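Local coordinates for fructose-bisphosphate aldolase (Plasmodium falciparum, PDB 4TR9), which belongs to the class I fructose-bisphosphate aldolase family, enzymes built on a TIM barrel, at residues A[55-59]-A[60-64]; A[85-88]-A[89-93]. One frame throughout, in Å; residues are numbered along the deposited sequence. Where two conformers were deposited one is given.

Contact 1: A[55-59]-A[60-64]; sequences LENTI and ENRAS
Arg62 lays its guanidinium over the backbone at the start of helix 59-70, with Thr58 O and Ile59 CA against one face, the latter 3.4 Å from NH1. The chain bends at chi3 (-61°), which folds the long side chain back toward the preceding loop. There NH2 donates to Asn57 OD1 at 3.2 Å; the acceptor lies near the guanidinium plane, but the donor stands above the amide's carbonyl plane, the two planes being 81° apart. NE has a salt-bridge partner outside this turn, Glu87. Thr58 is the N-cap: its OG1, held between the backbone N and the carbonyl carbon (chi1 64°), accepts from Asn61 N at 3.2 Å, a task suited to a short hydroxyl side chain. The Asn61 amide reaches back past that hydroxyl, and ND2 donates to Glu56 O across a modelled 2.5 Å, so short that the exact length is doubtful. Leu55 CD1 and Glu56 CG also approach this nitrogen, from directions about a right angle apart. Behind the cap, Ala63 N bonds to Ile59 O. Thr58 OG1 thus supplies an acceptor to a first-turn N-H, which has no preceding turn to bond to, while Asn61 and Arg62 tie the helix back to loop oxygens.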
ATOM      1  N   LEU A  55       6.777  21.586 -44.562  1.00 79.92           N
ATOM      2  CA  LEU A  55       7.931  20.768 -44.904  1.00 73.67           C
ATOM      3  C   LEU A  55       7.546  19.294 -44.917  1.00 78.74           C
ATOM      4  O   LEU A  55       6.849  18.821 -44.020  1.00 84.95           O
ATOM      5  CB  LEU A  55       9.070  21.016 -43.913  1.00 64.56           C
ATOM      6  CG  LEU A  55      10.347  20.195 -44.091  1.00 65.80           C
ATOM      7  CD1 LEU A  55      10.994  20.492 -45.434  1.00 68.51           C
ATOM      8  CD2 LEU A  55      11.314  20.468 -42.949  1.00 54.04           C
ATOM      9  N   GLU A  56       7.996  18.573 -45.937  1.00 75.17           N
ATOM     10  CA  GLU A  56       7.681  17.154 -46.059  1.00 78.18           C
ATOM     11  C   GLU A  56       8.443  16.338 -45.016  1.00 73.06           C
ATOM     12  O   GLU A  56       9.624  16.580 -44.763  1.00 66.61           O
ATOM     13  CB  GLU A  56       7.991  16.649 -47.475  1.00 81.61           C
ATOM     14  CG  GLU A  56       9.444  16.799 -47.922  1.00 91.08           C
ATOM     15  CD  GLU A  56       9.782  18.194 -48.428  1.00 89.98           C
ATOM     16  OE1 GLU A  56       9.019  19.142 -48.145  1.00 90.44           O
ATOM     17  OE2 GLU A  56      10.814  18.340 -49.116  1.00 89.23           O
ATOM     18  N   ASN A  57       7.756  15.378 -44.404  1.00 76.34           N
ATOM     19  CA  ASN A  57       8.357  14.558 -43.357  1.00 69.47           C
ATOM     20  C   ASN A  57       9.101  13.355 -43.927  1.00 69.26           C
ATOM     21  O   ASN A  57       8.606  12.228 -43.886  1.00 72.39           O
ATOM     22  CB  ASN A  57       7.287  14.090 -42.367  1.00 69.97           C
ATOM     23  CG  ASN A  57       7.877  13.367 -41.169  1.00 67.86           C
ATOM     24  OD1 ASN A  57       9.045  13.554 -40.828  1.00 64.74           O
ATOM     25  ND2 ASN A  57       7.069  12.534 -40.524  1.00 68.53           N
ATOM     26  N   THR A  58      10.292  13.603 -44.458  1.00 67.57           N
ATOM     27  CA  THR A  58      11.130  12.537 -44.993  1.00 65.00           C
ATOM     28  C   THR A  58      12.239  12.186 -44.009  1.00 62.86           C
ATOM     29  O   THR A  58      12.444  12.888 -43.019  1.00 58.78           O
ATOM     30  CB  THR A  58      11.755  12.932 -46.342  1.00 69.77           C
ATOM     31  OG1 THR A  58      12.632  14.050 -46.156  1.00 67.18           O
ATOM     32  CG2 THR A  58      10.669  13.304 -47.340  1.00 76.06           C
ATOM     33  N   ILE A  59      12.952  11.100 -44.282  1.00 69.37           N
ATOM     34  CA  ILE A  59      14.054  10.685 -43.424  1.00 64.54           C
ATOM     35  C   ILE A  59      15.242  11.629 -43.608  1.00 61.62           C
ATOM     36  O   ILE A  59      16.052  11.813 -42.698  1.00 58.78           O
ATOM     37  CB  ILE A  59      14.477   9.223 -43.708  1.00 66.90           C
ATOM     38  CG1 ILE A  59      15.542   8.760 -42.709  1.00 64.08           C
ATOM     39  CG2 ILE A  59      14.960   9.063 -45.143  1.00 72.02           C
ATOM     40  CD1 ILE A  59      16.025   7.344 -42.941  1.00 73.33           C
ATOM     41  N   GLU A  60      15.328  12.246 -44.784  1.00 66.94           N
ATOM     42  CA  GLU A  60      16.389  13.205 -45.066  1.00 66.27           C
ATOM     43  C   GLU A  60      16.190  14.486 -44.266  1.00 59.73           C
ATOM     44  O   GLU A  60      17.150  15.065 -43.760  1.00 56.42           O
ATOM     45  CB  GLU A  60      16.452  13.526 -46.563  1.00 75.47           C
ATOM     46  CG  GLU A  60      17.095  12.441 -47.418  1.00 76.01           C
ATOM     47  CD  GLU A  60      16.189  11.244 -47.637  1.00 89.47           C
ATOM     48  OE1 GLU A  60      14.962  11.382 -47.450  1.00 91.82           O
ATOM     49  OE2 GLU A  60      16.704  10.166 -47.998  1.00 91.69           O
ATOM     50  N   ASN A  61      14.941  14.925 -44.154  1.00 63.44           N
ATOM     51  CA  ASN A  61      14.623  16.146 -43.423  1.00 59.36           C
ATOM     52  C   ASN A  61      14.778  15.977 -41.916  1.00 52.50           C
ATOM     53  O   ASN A  61      15.242  16.888 -41.230  1.00 51.33           O
ATOM     54  CB  ASN A  61      13.203  16.609 -43.749  1.00 63.90           C
ATOM     55  CG  ASN A  61      13.066  17.103 -45.173  1.00 68.35           C
ATOM     56  OD1 ASN A  61      14.052  17.467 -45.814  1.00 71.10           O
ATOM     57  ND2 ASN A  61      11.838  17.125 -45.676  1.00 73.70           N
ATOM     58  N   ARG A  62      14.387  14.815 -41.404  1.00 53.03           N
ATOM     59  CA  ARG A  62      14.549  14.519 -39.986  1.00 54.68           C
ATOM     60  C   ARG A  62      16.028  14.482 -39.624  1.00 48.66           C
ATOM     61  O   ARG A  62      16.437  15.000 -38.585  1.00 41.35           O
ATOM     62  CB  ARG A  62      13.882  13.191 -39.622  1.00 55.75           C
ATOM     63  CG  ARG A  62      12.366  13.206 -39.732  1.00 62.21           C
ATOM     64  CD  ARG A  62      11.754  11.975 -39.085  1.00 64.93           C
ATOM     65  NE  ARG A  62      12.196  10.739 -39.724  1.00 68.42           N
ATOM     66  CZ  ARG A  62      11.547  10.141 -40.718  1.00 75.76           C
ATOM     67  NH1 ARG A  62      12.021   9.019 -41.240  1.00 79.47           N
ATOM     68  NH2 ARG A  62      10.425  10.666 -41.189  1.00 77.32           N
ATOM     69  N   ALA A  63      16.826  13.872 -40.494  1.00 56.40           N
ATOM     70  CA  ALA A  63      18.269  13.829 -40.303  1.00 58.77           C
ATOM     71  C   ALA A  63      18.861  15.232 -40.395  1.00 55.34           C
ATOM     72  O   ALA A  63      19.692  15.617 -39.574  1.00 50.09           O
ATOM     73  CB  ALA A  63      18.914  12.910 -41.326  1.00 60.81           C
ATOM     74  N   SER A  64      18.419  15.991 -41.393  1.00 60.72           N
ATOM     75  CA  SER A  64      18.914  17.347 -41.611  1.00 53.18           C
ATOM     76  C   SER A  64      18.593  18.262 -40.433  1.00 48.42           C
ATOM     77  O   SER A  64      19.424  19.075 -40.024  1.00 44.25           O
ATOM     78  CB  SER A  64      18.325  17.932 -42.896  1.00 52.01           C
ATOM     79  OG  SER A  64      18.662  17.139 -44.021  1.00 65.48           O
TER

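Contact 2: A[85-88]-A[89-93]; sequences FEET and LFQKN
The short helix 86-89, which follows strand 79-84 of the TIM barrel, unwinds here into the loop leading to helix 99-105. Its one full helical turn is marked by Leu89 N bonding to Phe85 O. The spacing then tightens to three residues: Phe90 N makes a weak bond to Glu87 O, and Gln91 N donates to Thr88 O at 3.2 Å from well above the carbonyl plane, as the chain turns out of the helix. Phe90 tucks its ring back along this turn, edge first, so that CD2 comes 3.2 Å from Glu86 O; a face of the same ring receives Leu89 CG near its rim. The aromatic ring suits this place, since its C-H edge can lie against a carbonyl oxygen; the side chain also touches Ala146 of helix 136-146. Leu89 and Thr88 are buried, and Leu89 packs on Tyr143 of helix 136-146 and Val100 of helix 99-105, where a branched hydrocarbon suits a buried place. On another side of the turn, Glu87 and Gln91 are both extended beyond CG, their carboxylate and amide planes 78° apart. Glu87 has its strongest polar partner in Arg62. Gln91 OE1 is buried without a polar partner in the model, 3.7 Å from Thr88 CA, while NE2 lies 3.2 Å from Glu87 OE2.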
ATOM      1  N   PHE A  85      15.567  10.083 -30.362  1.00 44.10           N
ATOM      2  CA  PHE A  85      14.661   9.004 -30.726  1.00 47.66           C
ATOM      3  C   PHE A  85      15.508   7.839 -31.223  1.00 48.99           C
ATOM      4  O   PHE A  85      16.680   8.027 -31.556  1.00 44.45           O
ATOM      5  CB  PHE A  85      13.662   9.462 -31.793  1.00 53.67           C
ATOM      6  CG  PHE A  85      12.540   8.491 -32.037  1.00 62.62           C
ATOM      7  CD1 PHE A  85      11.493   8.381 -31.137  1.00 64.87           C
ATOM      8  CD2 PHE A  85      12.528   7.696 -33.172  1.00 66.22           C
ATOM      9  CE1 PHE A  85      10.458   7.490 -31.359  1.00 66.18           C
ATOM     10  CE2 PHE A  85      11.495   6.804 -33.401  1.00 71.89           C
ATOM     11  CZ  PHE A  85      10.460   6.702 -32.493  1.00 71.80           C
ATOM     12  N   GLU A  86      14.926   6.644 -31.265  1.00 52.46           N
ATOM     13  CA  GLU A  86      15.656   5.444 -31.670  1.00 55.95           C
ATOM     14  C   GLU A  86      16.308   5.596 -33.044  1.00 55.02           C
ATOM     15  O   GLU A  86      17.454   5.195 -33.242  1.00 51.11           O
ATOM     16  CB  GLU A  86      14.726   4.228 -31.671  1.00 59.96           C
ATOM     17  CG  GLU A  86      15.406   2.936 -32.099  1.00 66.98           C
ATOM     18  CD  GLU A  86      14.455   1.757 -32.138  1.00 78.01           C
ATOM     19  OE1 GLU A  86      13.312   1.897 -31.655  1.00 84.88           O
ATOM     20  OE2 GLU A  86      14.849   0.690 -32.656  1.00 81.71           O
ATOM     21  N   GLU A  87      15.570   6.181 -33.982  1.00 51.17           N
ATOM     22  CA  GLU A  87      16.068   6.401 -35.336  1.00 51.37           C
ATOM     23  C   GLU A  87      17.305   7.294 -35.359  1.00 47.94           C
ATOM     24  O   GLU A  87      18.299   6.977 -36.012  1.00 50.75           O
ATOM     25  CB  GLU A  87      14.971   7.017 -36.205  1.00 59.09           C
ATOM     26  CG  GLU A  87      15.470   7.617 -37.509  1.00 65.45           C
ATOM     27  CD  GLU A  87      14.414   8.453 -38.205  1.00 72.89           C
ATOM     28  OE1 GLU A  87      13.211   8.204 -37.976  1.00 79.45           O
ATOM     29  OE2 GLU A  87      14.786   9.365 -38.972  1.00 76.83           O
ATOM     30  N   THR A  88      17.232   8.409 -34.639  1.00 56.33           N
ATOM     31  CA  THR A  88      18.302   9.403 -34.632  1.00 51.14           C
ATOM     32  C   THR A  88      19.602   8.843 -34.056  1.00 49.66           C
ATOM     33  O   THR A  88      20.692   9.200 -34.503  1.00 48.88           O
ATOM     34  CB  THR A  88      17.890  10.653 -33.828  1.00 47.36           C
ATOM     35  OG1 THR A  88      16.626  11.133 -34.302  1.00 52.16           O
ATOM     36  CG2 THR A  88      18.930  11.754 -33.969  1.00 47.70           C
ATOM     37  N   LEU A  89      19.476   7.959 -33.070  1.00 45.99           N
ATOM     38  CA  LEU A  89      20.634   7.370 -32.405  1.00 43.11           C
ATOM     39  C   LEU A  89      21.534   6.609 -33.378  1.00 51.60           C
ATOM     40  O   LEU A  89      22.758   6.633 -33.250  1.00 53.24           O
ATOM     41  CB  LEU A  89      20.177   6.441 -31.278  1.00 42.22           C
ATOM     42  CG  LEU A  89      21.276   5.763 -30.457  1.00 43.04           C
ATOM     43  CD1 LEU A  89      22.154   6.801 -29.778  1.00 44.81           C
ATOM     44  CD2 LEU A  89      20.671   4.818 -29.432  1.00 43.16           C
ATOM     45  N   PHE A  90      20.923   5.942 -34.353  1.00 44.53           N
ATOM     46  CA  PHE A  90      21.675   5.172 -35.339  1.00 52.07           C
ATOM     47  C   PHE A  90      21.654   5.846 -36.706  1.00 58.99           C
ATOM     48  O   PHE A  90      21.615   5.172 -37.736  1.00 63.32           O
ATOM     49  CB  PHE A  90      21.111   3.752 -35.457  1.00 53.53           C
ATOM     50  CG  PHE A  90      21.034   3.017 -34.151  1.00 51.00           C
ATOM     51  CD1 PHE A  90      22.100   2.254 -33.706  1.00 50.60           C
ATOM     52  CD2 PHE A  90      19.890   3.081 -33.373  1.00 51.31           C
ATOM     53  CE1 PHE A  90      22.029   1.572 -32.506  1.00 47.96           C
ATOM     54  CE2 PHE A  90      19.813   2.402 -32.171  1.00 49.32           C
ATOM     55  CZ  PHE A  90      20.884   1.647 -31.737  1.00 47.47           C
ATOM     56  N   GLN A  91      21.683   7.174 -36.715  1.00 47.30           N
ATOM     57  CA  GLN A  91      21.551   7.925 -37.958  1.00 51.58           C
ATOM     58  C   GLN A  91      22.793   8.762 -38.260  1.00 57.91           C
ATOM     59  O   GLN A  91      23.521   9.162 -37.353  1.00 56.28           O
ATOM     60  CB  GLN A  91      20.313   8.824 -37.898  1.00 46.91           C
ATOM     61  CG  GLN A  91      19.791   9.267 -39.254  1.00 55.72           C
ATOM     62  CD  GLN A  91      18.511  10.070 -39.146  1.00 57.70           C
ATOM     63  OE1 GLN A  91      18.259  10.728 -38.137  1.00 54.34           O
ATOM     64  NE2 GLN A  91      17.689  10.014 -40.188  1.00 72.15           N
ATOM     65  N   LYS A  92      23.027   9.018 -39.544  1.00 49.45           N
ATOM     66  CA  LYS A  92      24.163   9.826 -39.971  0.52 50.44           C
ATOM     67  C   LYS A  92      23.707  10.954 -40.896  1.00 51.46           C
ATOM     68  O   LYS A  92      22.751  10.800 -41.656  1.00 59.65           O
ATOM     69  CB  LYS A  92      25.217   8.944 -40.655  0.52 59.64           C
ATOM     70  CG  LYS A  92      25.601   9.366 -42.064  0.52 67.55           C
ATOM     71  CD  LYS A  92      24.810   8.610 -43.120  0.52 77.06           C
ATOM     72  CE  LYS A  92      25.190   7.139 -43.145  0.52 80.08           C
ATOM     73  NZ  LYS A  92      26.630   6.946 -43.468  0.52 87.23           N
ATOM     74  N   ASN A  93      24.393  12.093 -40.819  1.00 46.20           N
ATOM     75  CA  ASN A  93      24.038  13.261 -41.625  1.00 56.97           C
ATOM     76  C   ASN A  93      24.543  13.187 -43.066  1.00 68.83           C
ATOM     77  O   ASN A  93      24.830  12.107 -43.582  1.00 74.81           O
ATOM     78  CB  ASN A  93      24.563  14.538 -40.962  1.00 53.88           C
ATOM     79  CG  ASN A  93      26.057  14.485 -40.678  1.00 58.13           C
ATOM     80  OD1 ASN A  93      26.787  13.676 -41.252  1.00 59.75           O
ATOM     81  ND2 ASN A  93      26.516  15.355 -39.787  1.00 50.46           N
TER

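How the contacts relate
Both contacts are local turns at opposite ends of helices: contact 1 opens helix 59-70 at the surface, whereas contact 2 closes helix 86-89 in a partly buried place nearer the chain's centre. Their chemistry differs accordingly. Side-chain amides, a hydroxyl and a guanidinium serve the exposed helix start; the bonds assigned across contact 2 are all backbone ones, and its buried Leu89 packs outward on neighbouring helices. With centres 12 Å apart, the two meet directly. Arg62 NE and Glu87 OE2 form a salt bridge of 3.0 Å, and Ala63 CB packs 3.3 Å from Gln91 NE2. Helix 59-70 is thereby held against the turn beyond strand 79-84 by charge and close packing together.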